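PDB 4E9X: multicopper oxidase from Uncultured bacterium, which probably oxidises its substrates at a mononuclear copper and passes the electrons to a trinuclear copper cluster, where dioxygen is reduced to water. Local coordinates for residues K24-N29 against R116-P121; V47-N52 against Q81-G86; L55-H60 against Y103-N108; N108-V113 against G158-N163. One frame throughout, in Å; residues are numbered along the deposited sequence.

Interaction 1 (K24-N29 against R116-P121); sequences KVFGFN and RGMWGP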
loop_
_atom_site.group_PDB
_atom_site.type_symbol
_atom_site.label_atom_id
_atom_site.label_comp_id
_atom_site.label_asym_id
_atom_site.label_seq_id
_atom_site.Cartn_x
_atom_site.Cartn_y
_atom_site.Cartn_z
ATOM N N LYS A 24 -2.816 -20.020 19.803
ATOM C CA LYS A 24 -1.563 -20.753 19.989
ATOM C C LYS A 24 -0.471 -20.101 19.162
ATOM O O LYS A 24 -0.614 -19.896 17.951
ATOM C CB LYS A 24 -1.705 -22.220 19.589
ATOM C CG LYS A 24 -2.600 -23.041 20.519
ATOM C CD LYS A 24 -2.318 -24.511 20.269
ATOM C CE LYS A 24 -2.843 -25.463 21.306
ATOM N NZ LYS A 24 -3.408 -25.051 22.582
ATOM N N VAL A 25 0.626 -19.756 19.812
ATOM C CA VAL A 25 1.701 -19.021 19.198
ATOM C C VAL A 25 3.036 -19.680 19.544
ATOM O O VAL A 25 3.122 -20.522 20.442
ATOM C CB VAL A 25 1.736 -17.535 19.605
ATOM C CG1 VAL A 25 0.421 -16.857 19.068
ATOM C CG2 VAL A 25 1.930 -17.332 21.091
ATOM N N PHE A 26 4.094 -19.324 18.838
ATOM C CA PHE A 26 5.454 -19.695 19.170
ATOM C C PHE A 26 6.164 -18.435 19.673
ATOM O O PHE A 26 6.762 -17.701 18.913
ATOM C CB PHE A 26 6.170 -20.274 17.951
ATOM C CG PHE A 26 5.602 -21.588 17.435
ATOM C CD1 PHE A 26 5.524 -22.719 18.233
ATOM C CD2 PHE A 26 5.159 -21.654 16.115
ATOM C CE1 PHE A 26 5.040 -23.930 17.733
ATOM C CE2 PHE A 26 4.670 -22.858 15.612
ATOM C CZ PHE A 26 4.639 -23.983 16.430
ATOM N N GLY A 27 6.048 -18.181 20.969
ATOM C CA GLY A 27 6.513 -16.886 21.487
ATOM C C GLY A 27 7.963 -16.954 21.874
ATOM O O GLY A 27 8.412 -17.832 22.630
ATOM N N PHE A 28 8.752 -16.016 21.386
ATOM C CA PHE A 28 10.098 -15.804 21.891
ATOM C C PHE A 28 9.977 -15.445 23.376
ATOM O O PHE A 28 9.211 -14.563 23.755
ATOM C CB PHE A 28 10.784 -14.696 21.091
ATOM C CG PHE A 28 11.109 -15.104 19.643
ATOM C CD1 PHE A 28 11.994 -16.149 19.404
ATOM C CD2 PHE A 28 10.519 -14.455 18.584
ATOM C CE1 PHE A 28 12.305 -16.577 18.105
ATOM C CE2 PHE A 28 10.856 -14.829 17.306
ATOM C CZ PHE A 28 11.763 -15.880 17.039
ATOM N N ASN A 29 10.705 -16.181 24.215
ATOM C CA ASN A 29 10.624 -16.095 25.668
ATOM C C ASN A 29 9.170 -16.190 26.095
ATOM O O ASN A 29 8.783 -15.613 27.140
ATOM C CB ASN A 29 11.290 -14.828 26.198
ATOM C CG ASN A 29 12.800 -14.881 26.124
ATOM O OD1 ASN A 29 13.375 -15.833 25.594
ATOM N ND2 ASN A 29 13.460 -13.865 26.667
ATOM N N ARG A 116 1.770 -16.824 14.129
ATOM C CA ARG A 116 2.246 -17.460 15.351
ATOM C C ARG A 116 3.125 -16.537 16.174
ATOM O O ARG A 116 3.756 -16.985 17.129
ATOM C CB ARG A 116 2.978 -18.778 15.055
ATOM C CG ARG A 116 2.114 -19.803 14.339
ATOM C CD ARG A 116 0.908 -20.302 15.147
ATOM N NE ARG A 116 0.088 -21.106 14.196
ATOM C CZ ARG A 116 -1.194 -21.334 14.392
ATOM N NH1 ARG A 116 -1.857 -20.943 15.505
ATOM N NH2 ARG A 116 -1.876 -22.000 13.449
ATOM N N GLY A 117 3.111 -15.245 15.878
ATOM C CA GLY A 117 3.683 -14.264 16.764
ATOM C C GLY A 117 5.191 -14.303 16.873
ATOM O O GLY A 117 5.742 -13.789 17.832
ATOM N N MET A 118 5.883 -14.891 15.864
ATOM C CA MET A 118 7.351 -15.044 15.979
ATOM C C MET A 118 8.087 -13.813 15.510
ATOM O O MET A 118 8.776 -13.794 14.478
ATOM C CB MET A 118 7.780 -16.265 15.136
ATOM C CG MET A 118 7.036 -17.544 15.611
ATOM S SD MET A 118 8.014 -19.024 15.229
ATOM C CE MET A 118 9.413 -18.833 16.353
ATOM N N TRP A 119 8.021 -12.751 16.342
ATOM C CA TRP A 119 8.670 -11.497 15.967
ATOM C C TRP A 119 8.780 -10.618 17.201
ATOM O O TRP A 119 8.025 -10.758 18.194
ATOM C CB TRP A 119 7.829 -10.758 14.906
ATOM C CG TRP A 119 6.335 -10.843 14.987
ATOM C CD1 TRP A 119 5.525 -11.677 14.275
ATOM C CD2 TRP A 119 5.475 -10.055 15.829
ATOM N NE1 TRP A 119 4.219 -11.463 14.615
ATOM C CE2 TRP A 119 4.126 -10.462 15.568
ATOM C CE3 TRP A 119 5.714 -9.013 16.762
ATOM C CZ2 TRP A 119 3.004 -9.897 16.215
ATOM C CZ3 TRP A 119 4.604 -8.451 17.407
ATOM C CH2 TRP A 119 3.305 -8.888 17.122
ATOM N N GLY A 120 9.734 -9.709 17.157
ATOM C CA GLY A 120 9.934 -8.729 18.209
ATOM C C GLY A 120 10.828 -7.621 17.696
ATOM O O GLY A 120 11.320 -7.677 16.583
ATOM N N PRO A 121 10.961 -6.546 18.503
ATOM C CA PRO A 121 11.694 -5.355 18.078
ATOM C C PRO A 121 13.170 -5.352 18.455
ATOM O O PRO A 121 13.511 -5.827 19.554
ATOM C CB PRO A 121 10.932 -4.216 18.813
ATOM C CG PRO A 121 10.533 -4.905 20.137
ATOM C CD PRO A 121 10.280 -6.383 19.818
HETATM O O HOH W 1 7.530 -13.785 20.053
#
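Arg116 and Met118 pack against Phe26 in the first cupredoxin domain. Here the end of strand 21-28 lies over the loop that leads into strand 119-125. The loop carries Met118 of the mononuclear (type 1) copper site. The side chain of Arg116 runs beside strand 21-28 from CB to NH1. Its CB lies 3.8 Å from Phe26 CD2, and CG stays beside the same ring. A bend at chi2 (-64°) then turns the chain toward Lys24, and CD lies 3.2 Å from Lys24 O. At the tip, NH1 donates to Lys24 O over 2.9 Å in a fairly straight bond (164°). The oxygen sits at the guanidinium edge, in its plane. NE makes a salt bridge with Glu111, and NH2 bonds to the carbonyls of Val151 and Glu157. These bonds on all three nitrogens hold the flat group against rotation. A leucine here would probably leave Lys24 O without this donor and Glu111 without its charged mate. The backbones are joined by Phe26 N to Arg116 O, 2.9 Å. Beyond this bond, Met118 SD lies 3.5 Å from Phe26 CB and makes an oblique Met-aromatic contact with the ring. Met118 CE reaches Phe28 CZ at 3.8 Å. One water accepts from Phe28 N at 2.9 Å and donates to Gly117 O at 2.9 Å.

Interaction 2 (V47-N52 against Q81-G86); sequences VNVTNN and QPIEAG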
loop_
_atom_site.group_PDB
_atom_site.type_symbol
_atom_site.label_atom_id
_atom_site.label_comp_id
_atom_site.label_asym_id
_atom_site.label_seq_id
_atom_site.Cartn_x
_atom_site.Cartn_y
_atom_site.Cartn_z
ATOM N N VAL A 47 23.356 -13.804 20.400
ATOM C CA VAL A 47 22.058 -14.294 20.871
ATOM C C VAL A 47 22.089 -15.829 20.815
ATOM O O VAL A 47 22.242 -16.435 19.724
ATOM C CB VAL A 47 20.911 -13.754 20.009
ATOM C CG1 VAL A 47 19.592 -14.268 20.613
ATOM C CG2 VAL A 47 20.853 -12.237 20.005
ATOM N N ASN A 48 21.938 -16.473 21.992
ATOM C CA ASN A 48 21.911 -17.926 22.074
ATOM C C ASN A 48 20.439 -18.345 22.124
ATOM O O ASN A 48 19.754 -17.932 23.080
ATOM C CB ASN A 48 22.638 -18.437 23.324
ATOM C CG ASN A 48 24.054 -17.872 23.453
ATOM O OD1 ASN A 48 24.850 -18.089 22.552
ATOM N ND2 ASN A 48 24.344 -17.168 24.543
ATOM N N VAL A 49 19.996 -19.080 21.133
ATOM C CA VAL A 49 18.586 -19.403 20.993
ATOM C C VAL A 49 18.344 -20.893 21.308
ATOM O O VAL A 49 19.008 -21.732 20.674
ATOM C CB VAL A 49 18.126 -19.107 19.553
ATOM C CG1 VAL A 49 16.658 -19.460 19.415
ATOM C CG2 VAL A 49 18.392 -17.670 19.130
ATOM N N THR A 50 17.426 -21.194 22.210
ATOM C CA THR A 50 16.981 -22.576 22.434
ATOM C C THR A 50 15.529 -22.770 22.018
ATOM O O THR A 50 14.631 -22.046 22.437
ATOM C CB THR A 50 17.152 -22.967 23.900
ATOM O OG1 THR A 50 18.579 -22.891 24.133
ATOM C CG2 THR A 50 16.685 -24.389 24.157
ATOM N N ASN A 51 15.344 -23.760 21.167
ATOM C CA ASN A 51 13.997 -24.044 20.654
ATOM C C ASN A 51 13.271 -25.030 21.570
ATOM O O ASN A 51 13.534 -26.247 21.485
ATOM C CB ASN A 51 14.157 -24.636 19.238
ATOM C CG ASN A 51 12.825 -24.955 18.581
ATOM O OD1 ASN A 51 11.778 -24.751 19.225
ATOM N ND2 ASN A 51 12.867 -25.398 17.341
ATOM N N ASN A 52 12.354 -24.570 22.419
ATOM C CA ASN A 52 11.557 -25.397 23.291
ATOM C C ASN A 52 10.205 -25.710 22.691
ATOM O O ASN A 52 9.273 -25.969 23.456
ATOM C CB ASN A 52 11.420 -24.806 24.692
ATOM C CG ASN A 52 12.770 -24.767 25.416
ATOM O OD1 ASN A 52 13.555 -25.670 25.275
ATOM N ND2 ASN A 52 13.037 -23.684 26.142
ATOM N N GLN A 81 20.986 -24.486 8.318
ATOM C CA GLN A 81 19.901 -25.436 8.514
ATOM C C GLN A 81 19.039 -24.952 9.668
ATOM O O GLN A 81 19.541 -24.207 10.518
ATOM C CB GLN A 81 20.537 -26.801 8.762
ATOM C CG GLN A 81 21.546 -27.133 7.630
ATOM C CD GLN A 81 21.990 -28.575 7.783
ATOM O OE1 GLN A 81 22.851 -28.765 8.661
ATOM N NE2 GLN A 81 21.441 -29.494 7.004
ATOM N N PRO A 82 17.749 -25.325 9.706
ATOM C CA PRO A 82 16.886 -24.799 10.757
ATOM C C PRO A 82 17.301 -25.287 12.160
ATOM O O PRO A 82 17.995 -26.292 12.321
ATOM C CB PRO A 82 15.548 -25.475 10.440
ATOM C CG PRO A 82 15.600 -25.896 9.024
ATOM C CD PRO A 82 17.033 -26.197 8.746
ATOM N N ILE A 83 16.799 -24.578 13.170
ATOM C CA ILE A 83 16.998 -25.015 14.549
ATOM C C ILE A 83 15.902 -25.993 14.883
ATOM O O ILE A 83 14.730 -25.633 15.034
ATOM C CB ILE A 83 16.960 -23.805 15.506
ATOM C CG1 ILE A 83 17.876 -22.663 15.079
ATOM C CG2 ILE A 83 17.262 -24.282 16.940
ATOM C CD1 ILE A 83 17.612 -21.370 15.865
ATOM N N GLU A 84 16.249 -27.297 14.933
ATOM C CA GLU A 84 15.242 -28.300 15.157
ATOM C C GLU A 84 14.727 -28.243 16.582
ATOM O O GLU A 84 15.352 -27.648 17.464
ATOM C CB GLU A 84 15.862 -29.682 14.869
ATOM C CG GLU A 84 16.410 -29.833 13.440
ATOM C CD GLU A 84 15.355 -29.816 12.341
ATOM O OE1 GLU A 84 14.163 -30.177 12.590
ATOM O OE2 GLU A 84 15.661 -29.416 11.197
ATOM N N ALA A 85 13.593 -28.897 16.787
ATOM C CA ALA A 85 12.960 -28.950 18.090
ATOM C C ALA A 85 13.928 -29.470 19.138
ATOM O O ALA A 85 14.537 -30.517 18.957
ATOM C CB ALA A 85 11.766 -29.853 18.010
ATOM N N GLY A 86 14.054 -28.691 20.211
ATOM C CA GLY A 86 14.910 -29.006 21.361
ATOM C C GLY A 86 16.339 -28.557 21.158
ATOM O O GLY A 86 17.109 -28.607 22.120
#
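Asn51 and Val49 both point from strand 44-51 toward Ile83, which sits in the long loop before strand 88-94. The contact lies at the edge of the first cupredoxin domain. It ties this irregular loop to strand 44-51. Val49 and Ile83 cross at about a right angle, and only branch ends meet: Val49 CG1 is 4.1 Å from Ile83 CD1. The other branch of Ile83, CG2, packs 3.9 Å from Asn51 CB. In Asn51, CG is anti to the backbone N (chi1 -179°), which carries the amide out over the loop. ND2 donates to Ile83 O at 3.0 Å. Ile83 O lies in the amide plane of Asn51, but ND2 stands above the carbonyl plane of Ile83, 41° out of it. A backbone bond from Gly86 N to Asn51 O, 2.8 Å, ties the far end of 81-86 to the strand. Gly86 has a positive phi (86°), which favours glycine. The amide has partners beyond the loop: ND2 also bonds to Leu55 O, and OD1 to Thr53 OG1. The buried amide of Asn51 is thus bonded at both its nitrogen and its oxygen, which should keep it from flipping.

Interaction 3 (L55-H60 against Y103-N108); sequences LPHTIH and YHCHVN. With CU (copper (II) ion), chain D; CU (copper (II) ion), chain K; CU (copper (II) ion), chain E; CU (copper (II) ion), chain J.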
loop_
_atom_site.group_PDB
_atom_site.type_symbol
_atom_site.label_atom_id
_atom_site.label_comp_id
_atom_site.label_asym_id
_atom_site.label_seq_id
_atom_site.Cartn_x
_atom_site.Cartn_y
_atom_site.Cartn_z
ATOM N N LEU A 55 8.600 -27.737 16.688
ATOM C CA LEU A 55 8.797 -27.507 15.252
ATOM C C LEU A 55 10.094 -26.739 15.068
ATOM O O LEU A 55 10.551 -26.053 15.989
ATOM C CB LEU A 55 7.658 -26.686 14.674
ATOM C CG LEU A 55 6.271 -27.308 14.542
ATOM C CD1 LEU A 55 5.263 -26.402 13.886
ATOM C CD2 LEU A 55 6.395 -28.600 13.718
ATOM N N PRO A 56 10.724 -26.821 13.889
ATOM C CA PRO A 56 11.917 -26.064 13.621
ATOM C C PRO A 56 11.630 -24.564 13.400
ATOM O O PRO A 56 10.558 -24.158 12.922
ATOM C CB PRO A 56 12.447 -26.681 12.328
ATOM C CG PRO A 56 11.314 -27.446 11.752
ATOM C CD PRO A 56 10.310 -27.736 12.806
ATOM N N HIS A 57 12.664 -23.779 13.781
ATOM C CA HIS A 57 12.598 -22.316 13.614
ATOM C C HIS A 57 13.987 -21.784 13.270
ATOM O O HIS A 57 14.973 -22.519 13.385
ATOM C CB HIS A 57 12.145 -21.646 14.937
ATOM C CG HIS A 57 10.805 -22.125 15.410
ATOM N ND1 HIS A 57 9.620 -21.803 14.797
ATOM C CD2 HIS A 57 10.511 -22.959 16.452
ATOM C CE1 HIS A 57 8.641 -22.431 15.486
ATOM N NE2 HIS A 57 9.176 -23.147 16.496
ATOM N N THR A 58 14.054 -20.489 12.961
ATOM C CA THR A 58 15.305 -19.734 12.950
ATOM C C THR A 58 15.030 -18.331 13.521
ATOM O O THR A 58 13.864 -18.060 13.810
ATOM C CB THR A 58 15.913 -19.534 11.551
ATOM O OG1 THR A 58 14.943 -18.835 10.743
ATOM C CG2 THR A 58 16.257 -20.865 10.868
ATOM N N ILE A 59 16.043 -17.502 13.639
ATOM C CA ILE A 59 15.761 -16.068 13.806
ATOM C C ILE A 59 16.539 -15.324 12.729
ATOM O O ILE A 59 17.763 -15.435 12.667
ATOM C CB ILE A 59 16.134 -15.540 15.185
ATOM C CG1 ILE A 59 15.516 -16.356 16.338
ATOM C CG2 ILE A 59 15.691 -14.056 15.286
ATOM C CD1 ILE A 59 15.803 -15.693 17.712
ATOM N N HIS A 60 15.804 -14.556 11.927
ATOM C CA HIS A 60 16.359 -13.565 11.030
ATOM C C HIS A 60 16.281 -12.173 11.658
ATOM O O HIS A 60 15.293 -11.777 12.301
ATOM C CB HIS A 60 15.588 -13.583 9.702
ATOM C CG HIS A 60 15.902 -12.385 8.850
ATOM N ND1 HIS A 60 17.160 -12.099 8.356
ATOM C CD2 HIS A 60 15.078 -11.402 8.388
ATOM C CE1 HIS A 60 17.102 -10.960 7.676
ATOM N NE2 HIS A 60 15.839 -10.529 7.654
ATOM N N TYR A 103 13.153 -8.602 14.498
ATOM C CA TYR A 103 13.679 -9.950 14.314
ATOM C C TYR A 103 12.447 -10.854 14.207
ATOM O O TYR A 103 11.383 -10.568 14.794
ATOM C CB TYR A 103 14.689 -10.372 15.421
ATOM C CG TYR A 103 14.035 -10.427 16.798
ATOM C CD1 TYR A 103 13.405 -11.579 17.263
ATOM C CD2 TYR A 103 14.054 -9.308 17.624
ATOM C CE1 TYR A 103 12.807 -11.619 18.521
ATOM C CE2 TYR A 103 13.449 -9.315 18.898
ATOM C CZ TYR A 103 12.842 -10.461 19.308
ATOM O OH TYR A 103 12.221 -10.543 20.552
ATOM N N HIS A 104 12.570 -11.974 13.492
ATOM C CA HIS A 104 11.425 -12.852 13.319
ATOM C C HIS A 104 11.880 -14.216 12.805
ATOM O O HIS A 104 12.964 -14.296 12.193
ATOM C CB HIS A 104 10.386 -12.270 12.341
ATOM C CG HIS A 104 10.837 -11.908 10.954
ATOM N ND1 HIS A 104 11.015 -12.810 9.941
ATOM C CD2 HIS A 104 11.142 -10.695 10.430
ATOM C CE1 HIS A 104 11.415 -12.154 8.834
ATOM N NE2 HIS A 104 11.483 -10.863 9.094
ATOM N N CYS A 105 11.056 -15.229 12.989
ATOM C CA CYS A 105 11.424 -16.532 12.397
ATOM C C CYS A 105 11.483 -16.402 10.887
ATOM O O CYS A 105 10.774 -15.599 10.289
ATOM C CB CYS A 105 10.356 -17.554 12.834
ATOM S SG CYS A 105 10.805 -19.236 12.337
ATOM N N HIS A 106 12.292 -17.251 10.248
ATOM C CA HIS A 106 12.304 -17.321 8.795
ATOM C C HIS A 106 12.045 -18.732 8.257
ATOM O O HIS A 106 12.357 -19.024 7.102
ATOM C CB HIS A 106 13.627 -16.747 8.243
ATOM C CG HIS A 106 13.457 -15.901 7.024
ATOM N ND1 HIS A 106 13.099 -16.439 5.813
ATOM C CD2 HIS A 106 13.615 -14.571 6.815
ATOM C CE1 HIS A 106 13.022 -15.471 4.925
ATOM N NE2 HIS A 106 13.334 -14.320 5.488
ATOM N N VAL A 107 11.447 -19.597 9.075
ATOM C CA VAL A 107 10.952 -20.898 8.699
ATOM C C VAL A 107 9.405 -20.779 8.543
ATOM O O VAL A 107 8.748 -20.191 9.428
ATOM C CB VAL A 107 11.256 -21.949 9.772
ATOM C CG1 VAL A 107 10.540 -23.259 9.421
ATOM C CG2 VAL A 107 12.741 -22.165 9.963
ATOM N N ASN A 108 8.881 -21.361 7.493
ATOM C CA ASN A 108 7.425 -21.415 7.337
ATOM C C ASN A 108 6.780 -20.056 7.576
ATOM O O ASN A 108 5.812 -19.907 8.334
ATOM C CB ASN A 108 6.908 -22.484 8.330
ATOM C CG ASN A 108 7.173 -23.920 7.890
ATOM O OD1 ASN A 108 7.439 -24.137 6.683
ATOM N ND2 ASN A 108 7.110 -24.985 8.709
HETATM CU CU CU D . 9.258 -20.522 13.261
HETATM CU CU CU K . 15.290 -9.338 6.336
HETATM CU CU CU E . 11.655 -9.371 7.819
HETATM CU CU CU J . 13.444 -12.490 4.546
HETATM O O HOH W 2 8.392 -25.410 11.377
#
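The type 1 copper and the trinuclear copper cluster are both built on this contact, with His57 and Cys105 at the first and His60, His104 and His106 at the second. His57 ND1 binds the type 1 copper at 2.0 Å. Cys105 SG binds it at 2.2 Å and lies at the edge of the His57 ring, in its plane; His112 is a further ligand. SG is anti to the backbone N (chi1 -173°), which turns it to Thr58. It accepts from Thr58 N at 3.5 Å, nearly straight (168°), and from Val107 N at 3.3 Å. Two N-H groups thus grip the sulfur as well as the copper. The run His104-Cys105-His106 is the His-Cys-His motif of multicopper oxidases, which links the two sites by a short covalent path. It begins at the end of strand 101-104, where His104 pairs antiparallel with His60, His60 N to His104 O 2.9 Å. The His60 ring meets His104 and His106 in two offset edge-to-face pairs. Each of the three rings binds a different copper through NE2. With His62 of the same chain, His204, His206, His252 and His254 of the second subunit supply further copper ligands. The far nitrogens are held too, His57 NE2 by Thr53 OG1 and His60 ND1 by Asp73 O. His104 ND1 donates to Cys105 O at 2.8 Å, which fixes the turn of its ring. Thr58 OG1 accepts from His106 N at 3.1 Å and is also bonded to Gly74 O.

Interaction 4 (N108-V113 against G158-N163); sequences NVNEHV and GGTPMN. With CU (copper (II) ion), chain D.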
loop_
_atom_site.group_PDB
_atom_site.type_symbol
_atom_site.label_atom_id
_atom_site.label_comp_id
_atom_site.label_asym_id
_atom_site.label_seq_id
_atom_site.Cartn_x
_atom_site.Cartn_y
_atom_site.Cartn_z
ATOM N N ASN A 108 8.881 -21.361 7.493
ATOM C CA ASN A 108 7.425 -21.415 7.337
ATOM C C ASN A 108 6.780 -20.056 7.576
ATOM O O ASN A 108 5.812 -19.907 8.334
ATOM C CB ASN A 108 6.908 -22.484 8.330
ATOM C CG ASN A 108 7.173 -23.920 7.890
ATOM O OD1 ASN A 108 7.439 -24.137 6.683
ATOM N ND2 ASN A 108 7.110 -24.985 8.709
ATOM N N VAL A 109 7.373 -18.990 7.063
ATOM C CA VAL A 109 7.036 -17.636 7.512
ATOM C C VAL A 109 5.582 -17.219 7.358
ATOM O O VAL A 109 5.086 -16.442 8.176
ATOM C CB VAL A 109 7.922 -16.577 6.818
ATOM C CG1 VAL A 109 9.382 -16.980 7.057
ATOM C CG2 VAL A 109 7.635 -16.356 5.358
ATOM N N ASN A 110 4.910 -17.692 6.308
ATOM C CA ASN A 110 3.495 -17.349 6.128
ATOM C C ASN A 110 2.705 -17.692 7.371
ATOM O O ASN A 110 1.811 -16.944 7.762
ATOM C CB ASN A 110 2.921 -18.031 4.875
ATOM C CG ASN A 110 3.000 -19.538 4.890
ATOM O OD1 ASN A 110 4.120 -20.077 4.909
ATOM N ND2 ASN A 110 1.876 -20.201 4.943
ATOM N N GLU A 111 3.033 -18.813 8.023
ATOM C CA GLU A 111 2.336 -19.176 9.244
ATOM C C GLU A 111 3.036 -18.617 10.459
ATOM O O GLU A 111 2.404 -18.004 11.350
ATOM C CB GLU A 111 2.222 -20.716 9.362
ATOM C CG GLU A 111 1.497 -21.104 10.646
ATOM C CD GLU A 111 1.599 -22.536 11.103
ATOM O OE1 GLU A 111 2.110 -23.385 10.347
ATOM O OE2 GLU A 111 1.156 -22.773 12.272
ATOM N N HIS A 112 4.365 -18.842 10.603
ATOM C CA HIS A 112 5.031 -18.527 11.858
ATOM C C HIS A 112 5.040 -17.021 12.127
ATOM O O HIS A 112 4.837 -16.611 13.274
ATOM C CB HIS A 112 6.455 -19.136 11.859
ATOM C CG HIS A 112 6.458 -20.634 12.019
ATOM N ND1 HIS A 112 7.608 -21.301 12.438
ATOM C CD2 HIS A 112 5.488 -21.552 11.769
ATOM C CE1 HIS A 112 7.331 -22.600 12.462
ATOM N NE2 HIS A 112 6.078 -22.770 12.068
ATOM N N VAL A 113 5.333 -16.226 11.084
ATOM C CA VAL A 113 5.334 -14.780 11.219
ATOM C C VAL A 113 3.921 -14.270 11.027
ATOM O O VAL A 113 3.484 -13.367 11.750
ATOM C CB VAL A 113 6.329 -14.086 10.261
ATOM C CG1 VAL A 113 6.279 -12.584 10.421
ATOM C CG2 VAL A 113 7.740 -14.638 10.537
ATOM N N GLY A 158 -2.376 -22.273 8.352
ATOM C CA GLY A 158 -2.595 -20.839 8.356
ATOM C C GLY A 158 -1.632 -20.059 7.501
ATOM O O GLY A 158 -0.657 -20.531 6.968
ATOM N N GLY A 159 -1.991 -18.798 7.320
ATOM C CA GLY A 159 -1.133 -17.925 6.570
ATOM C C GLY A 159 -1.135 -18.062 5.081
ATOM O O GLY A 159 -0.179 -17.686 4.387
ATOM N N THR A 160 -2.226 -18.592 4.528
ATOM C CA THR A 160 -2.314 -18.673 3.066
ATOM C C THR A 160 -3.432 -17.789 2.511
ATOM O O THR A 160 -4.292 -17.338 3.241
ATOM C CB THR A 160 -2.595 -20.151 2.659
ATOM O OG1 THR A 160 -3.979 -20.419 2.944
ATOM C CG2 THR A 160 -1.736 -21.156 3.401
ATOM N N PRO A 161 -3.471 -17.535 1.219
ATOM C CA PRO A 161 -4.559 -16.810 0.551
ATOM C C PRO A 161 -5.927 -17.413 0.780
ATOM O O PRO A 161 -6.970 -16.749 0.665
ATOM C CB PRO A 161 -4.195 -16.910 -0.963
ATOM C CG PRO A 161 -2.689 -16.961 -0.904
ATOM C CD PRO A 161 -2.393 -17.891 0.253
ATOM N N MET A 162 -5.919 -18.715 1.128
ATOM C CA MET A 162 -7.168 -19.435 1.362
ATOM C C MET A 162 -7.744 -19.251 2.757
ATOM O O MET A 162 -8.899 -19.619 3.056
ATOM C CB MET A 162 -6.840 -20.904 1.073
ATOM C CG MET A 162 -6.830 -21.241 -0.415
ATOM S SD MET A 162 -5.404 -20.636 -1.344
ATOM C CE MET A 162 -4.082 -21.393 -0.437
ATOM N N ASN A 163 -6.955 -18.749 3.689
ATOM C CA ASN A 163 -7.403 -18.475 5.043
ATOM C C ASN A 163 -8.062 -17.107 5.082
ATOM O O ASN A 163 -7.884 -16.335 4.112
ATOM C CB ASN A 163 -6.184 -18.476 5.995
ATOM C CG ASN A 163 -5.528 -19.844 6.090
ATOM O OD1 ASN A 163 -4.506 -20.129 5.511
ATOM N ND2 ASN A 163 -6.195 -20.687 6.895
HETATM CU CU CU D . 9.258 -20.522 13.261
#
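Asn110 and Glu111 on the short helix 109-115 meet Gly158 and Gly159, a loop from the second cupredoxin domain. The helix starts after Asn108, at the N-cap position. In Asn110, CG stands between the backbone N and the carbonyl carbon (chi1 59°), which brings the amide over Gly159. ND2 makes a weak hydrogen bond to Gly159 O, 3.3 Å, while CB lies 3.2 Å from the same oxygen. In return Gly159 CA comes within 3.3 Å of Asn110 O, a CA-H...O contact. Gly159 has a positive phi and sits so close to Asn110 O that there is no place for a CB. Next, Glu111 CB packs 3.7 Å from Gly158 O, and its extended chain carries OE2 to Arg116 and to Gly156 N. His112 turns from the loop to the type 1 copper, which ND1 binds at 2.0 Å. Across the contact, Thr160 CG2 touches Asn110 ND2. Thr160 N donates to Asn163 OD1 at 2.9 Å. Thr160 OG1 accepts from Met162 N at 3.2 Å, an ST turn inside the type I turn from Thr160 to Asn163. OG1 also donates to Asn163 OD1. With an alanine here, Met162 N would probably lose its acceptor, and Asn163 OD1 one of its two donors. The polar link is weak, and most of the contact is glycine backbone lying close against the helix.

In the fold
Interactions 1, 3 and 4 meet round the type 1 copper and give it Met118, His57 with Cys105, and His112. All three are buried; 1 and 3 share one sheet, in which strands 101-104 and 119-125 are neighbours. Interaction 2 lies farther out and is only partly buried. It still touches interaction 3, through Ile83 N to His57 O, and has no copper ligand. Interaction 4 shares Asn108 with interaction 3, and both reach the second subunit. It alone joins the two cupredoxin domains, and a salt bridge ties it to interaction 1. The chemistry differs with place: metal bonds and rings in interaction 3, guanidinium and sulfur contacts in 1, hydrogen bonds from a side-chain amide in 2, glycine packing in 4.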